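Local atomic coordinates of scaffolding protein (Clostridium cellulolyticum, PDB entry 1G43), a protein that probably anchors the cellulosome to crystalline cellulose through this family IIIa cellulose-binding domain of its scaffoldin, a calcium-binding beta-sandwich. Residues W58-G63 against Q115-R120. Numbering follows the deposited sequence.
Sequences WCDHAG and QTRFAR. Unlike the reference sequence in segment 58-63: Trp58 (reference Leu), Cys59 (reference Gly).
The guanidinium of Arg117 lies flat on one face of the Trp58 indole, the two planes only 2° apart. Its CZ stands 4.2 Å from the centroid of the five-membered ring of Trp58, close enough to the ring normal for a cation-pi contact, and NH1 reaches toward the rim. At the edge of the indole, in its plane, sits the methyl of Ala119, with CB 3.9 Å from Trp58 CZ3. The edge of the guanidinium is shared by Asp60 and a water that accepts from NH2. With Asp60 it makes a side-on salt bridge: Arg117 NE donates to the syn lone pair of Asp60 OD1 at 2.9 Å, nearly straight at 163°, and NH2 adds a longer bond to the same oxygen. Carboxylate and guanidinium are nearly coplanar. Arg117 gets there by starting with CG between its own backbone N and carbonyl carbon (chi1 83°) and then bending at chi3, which brings the tip back over the neighbouring strand.

Underneath, strands 55-66 and 111-120 pair antiparallel. Trp58 and Arg117 form a hydrogen-bonded pair, with Trp58 N 2.8 Å from Arg117 O; Cys59 and Thr116 form the non-hydrogen-bonded pair that follows. A classic beta bulge then sets Asp60 and His61 both against Gln115, whose carbonyl O receives Asp60 N at 2.8 Å and, weakly, His61 N. Pairing resumes where Gln115 N donates to His61 O at 2.8 Å.

The extra residue of the bulge is Asp60 itself, so Asp60 reaches the face that carries Trp58 and Arg117, while Thr116 on the other face bonds through OG1 to Ala24 O. Two nitrogens gripping one carboxylate oxygen fix the rotation of the guanidinium and hold it flat on the indole. The coplanar Asp60-Arg117 pair, with His61 on the same face, is consistent with the flat polar and aromatic strip that family 3a domains are thought to lay on crystalline cellulose.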
ATOM      1  N   TRP A  58      -5.377  -9.817   0.615  1.00 23.75           N
ATOM      2  CA  TRP A  58      -6.626  -9.504   1.331  1.00 24.92           C
ATOM      3  C   TRP A  58      -6.707  -8.017   1.633  1.00 24.66           C
ATOM      4  O   TRP A  58      -5.702  -7.425   2.005  1.00 23.97           O
ATOM      5  CB  TRP A  58      -6.694 -10.208   2.703  1.00 26.42           C
ATOM      6  CG  TRP A  58      -6.996 -11.657   2.672  1.00 28.68           C
ATOM      7  CD1 TRP A  58      -8.220 -12.231   2.516  1.00 29.93           C
ATOM      8  CD2 TRP A  58      -6.066 -12.733   2.836  1.00 29.03           C
ATOM      9  NE1 TRP A  58      -8.117 -13.602   2.584  1.00 30.93           N
ATOM     10  CE2 TRP A  58      -6.804 -13.939   2.776  1.00 30.01           C
ATOM     11  CE3 TRP A  58      -4.676 -12.799   3.033  1.00 29.81           C
ATOM     12  CZ2 TRP A  58      -6.199 -15.205   2.906  1.00 29.29           C
ATOM     13  CZ3 TRP A  58      -4.071 -14.062   3.165  1.00 27.83           C
ATOM     14  CH2 TRP A  58      -4.837 -15.244   3.100  1.00 29.00           C
ATOM     15  N   CYS A  59      -7.883  -7.407   1.443  1.00 25.01           N
ATOM     16  CA  CYS A  59      -8.081  -6.014   1.873  1.00 23.93           C
ATOM     17  C   CYS A  59      -9.061  -6.200   3.016  1.00 24.47           C
ATOM     18  O   CYS A  59     -10.202  -6.573   2.783  1.00 22.99           O
ATOM     19  CB  CYS A  59      -8.739  -5.107   0.828  1.00 24.30           C
ATOM     20  SG  CYS A  59      -9.013  -3.384   1.459  1.00 23.67           S
ATOM     21  N   ASP A  60      -8.603  -5.970   4.241  1.00 24.19           N
ATOM     22  CA  ASP A  60      -9.445  -6.126   5.422  1.00 25.65           C
ATOM     23  C   ASP A  60     -10.456  -4.986   5.599  1.00 25.40           C
ATOM     24  O   ASP A  60     -11.527  -5.176   6.174  1.00 25.68           O
ATOM     25  CB  ASP A  60      -8.577  -6.235   6.686  1.00 24.54           C
ATOM     26  CG  ASP A  60      -7.609  -7.412   6.634  1.00 25.99           C
ATOM     27  OD1 ASP A  60      -7.976  -8.473   6.077  1.00 23.05           O
ATOM     28  OD2 ASP A  60      -6.481  -7.271   7.170  1.00 26.21           O
ATOM     29  N   HIS A  61     -10.121  -3.813   5.093  1.00 25.34           N
ATOM     30  CA  HIS A  61     -11.009  -2.666   5.232  1.00 25.37           C
ATOM     31  C   HIS A  61     -10.478  -1.475   4.459  1.00 25.22           C
ATOM     32  O   HIS A  61      -9.277  -1.214   4.461  1.00 23.92           O
ATOM     33  CB  HIS A  61     -11.128  -2.255   6.699  1.00 26.37           C
ATOM     34  CG  HIS A  61     -11.782  -0.930   6.891  1.00 28.07           C
ATOM     35  ND1 HIS A  61     -13.148  -0.762   6.837  1.00 30.25           N
ATOM     36  CD2 HIS A  61     -11.255   0.308   7.018  1.00 30.86           C
ATOM     37  CE1 HIS A  61     -13.435   0.523   6.912  1.00 29.87           C
ATOM     38  NE2 HIS A  61     -12.303   1.196   7.020  1.00 30.72           N
ATOM     39  N   ALA A  62     -11.378  -0.770   3.786  1.00 24.61           N
ATOM     40  CA  ALA A  62     -11.005   0.429   3.060  1.00 25.78           C
ATOM     41  C   ALA A  62     -12.217   1.335   3.069  1.00 26.58           C
ATOM     42  O   ALA A  62     -13.342   0.886   2.812  1.00 26.62           O
ATOM     43  CB  ALA A  62     -10.600   0.101   1.639  1.00 26.41           C
ATOM     44  N   GLY A  63     -11.995   2.610   3.362  1.00 26.34           N
ATOM     45  CA  GLY A  63     -13.110   3.531   3.402  1.00 28.12           C
ATOM     46  C   GLY A  63     -12.734   4.991   3.437  1.00 28.86           C
ATOM     47  O   GLY A  63     -11.569   5.343   3.687  1.00 27.57           O
ATOM     48  N   GLN A 115      -6.503  -1.003   4.509  1.00 20.71           N
ATOM     49  CA  GLN A 115      -5.815  -2.024   5.292  1.00 21.45           C
ATOM     50  C   GLN A 115      -5.755  -3.304   4.530  1.00 20.86           C
ATOM     51  O   GLN A 115      -6.775  -3.868   4.167  1.00 20.81           O
ATOM     52  CB  GLN A 115      -6.477  -2.222   6.654  1.00 23.31           C
ATOM     53  CG  GLN A 115      -6.488  -0.918   7.461  1.00 26.20           C
ATOM     54  CD  GLN A 115      -6.936  -1.105   8.908  1.00 30.43           C
ATOM     55  OE1 GLN A 115      -8.078  -1.458   9.183  1.00 31.83           O
ATOM     56  NE2 GLN A 115      -6.026  -0.863   9.838  1.00 33.36           N
ATOM     57  N   THR A 116      -4.526  -3.743   4.294  1.00 19.63           N
ATOM     58  CA  THR A 116      -4.271  -4.925   3.501  1.00 18.91           C
ATOM     59  C   THR A 116      -3.271  -5.876   4.138  1.00 19.48           C
ATOM     60  O   THR A 116      -2.492  -5.515   5.039  1.00 17.03           O
ATOM     61  CB  THR A 116      -3.680  -4.546   2.121  1.00 19.06           C
ATOM     62  OG1 THR A 116      -2.283  -4.256   2.280  1.00 20.67           O
ATOM     63  CG2 THR A 116      -4.365  -3.296   1.541  1.00 19.05           C
ATOM     64  N   ARG A 117      -3.299  -7.105   3.634  1.00 19.53           N
ATOM     65  CA  ARG A 117      -2.371  -8.111   4.082  1.00 19.62           C
ATOM     66  C   ARG A 117      -2.248  -9.172   3.004  1.00 19.40           C
ATOM     67  O   ARG A 117      -3.099  -9.278   2.122  1.00 18.35           O
ATOM     68  CB  ARG A 117      -2.827  -8.728   5.423  1.00 22.51           C
ATOM     69  CG  ARG A 117      -3.871  -9.861   5.338  1.00 21.30           C
ATOM     70  CD  ARG A 117      -4.460 -10.189   6.716  1.00 21.75           C
ATOM     71  NE  ARG A 117      -5.889 -10.415   6.592  1.00 23.50           N
ATOM     72  CZ  ARG A 117      -6.462 -11.602   6.612  1.00 24.19           C
ATOM     73  NH1 ARG A 117      -5.731 -12.699   6.770  1.00 26.51           N
ATOM     74  NH2 ARG A 117      -7.762 -11.697   6.425  1.00 23.80           N
ATOM     75  N   PHE A 118      -1.160  -9.916   3.052  1.00 16.48           N
ATOM     76  CA  PHE A 118      -0.981 -11.003   2.129  1.00 18.25           C
ATOM     77  C   PHE A 118      -0.122 -12.099   2.770  1.00 18.05           C
ATOM     78  O   PHE A 118       0.650 -11.846   3.687  1.00 17.49           O
ATOM     79  CB  PHE A 118      -0.415 -10.537   0.776  1.00 16.98           C
ATOM     80  CG  PHE A 118       0.961  -9.977   0.830  1.00 16.47           C
ATOM     81  CD1 PHE A 118       1.170  -8.633   1.110  1.00 17.08           C
ATOM     82  CD2 PHE A 118       2.054 -10.769   0.526  1.00 17.90           C
ATOM     83  CE1 PHE A 118       2.451  -8.080   1.073  1.00 17.26           C
ATOM     84  CE2 PHE A 118       3.340 -10.235   0.486  1.00 19.20           C
ATOM     85  CZ  PHE A 118       3.539  -8.879   0.759  1.00 17.87           C
ATOM     86  N   ALA A 119      -0.290 -13.324   2.291  1.00 18.15           N
ATOM     87  CA  ALA A 119       0.429 -14.462   2.852  1.00 19.23           C
ATOM     88  C   ALA A 119       0.605 -15.536   1.791  1.00 18.87           C
ATOM     89  O   ALA A 119       0.003 -15.469   0.713  1.00 18.80           O
ATOM     90  CB  ALA A 119      -0.359 -15.006   4.038  1.00 19.07           C
ATOM     91  N   ARG A 120       1.454 -16.513   2.074  1.00 17.78           N
ATOM     92  CA  ARG A 120       1.632 -17.585   1.117  1.00 19.07           C
ATOM     93  C   ARG A 120       0.479 -18.547   1.323  1.00 20.18           C
ATOM     94  O   ARG A 120      -0.093 -18.637   2.420  1.00 21.58           O
ATOM     95  CB  ARG A 120       2.951 -18.319   1.336  1.00 19.67           C
ATOM     96  CG  ARG A 120       4.190 -17.498   1.087  1.00 18.61           C
ATOM     97  CD  ARG A 120       5.363 -18.181   1.709  1.00 19.03           C
ATOM     98  NE  ARG A 120       6.576 -17.399   1.574  1.00 20.47           N
ATOM     99  CZ  ARG A 120       7.696 -17.643   2.239  1.00 21.26           C
ATOM    100  NH1 ARG A 120       7.743 -18.653   3.089  1.00 19.13           N
ATOM    101  NH2 ARG A 120       8.769 -16.875   2.055  1.00 20.79           N
TER
HETATM  102  O   HOH W   1      -4.650  -5.081   7.400  1.00 35.66           O
HETATM  103  O   HOH W   2      -9.799  -9.920   5.465  1.00 36.08           O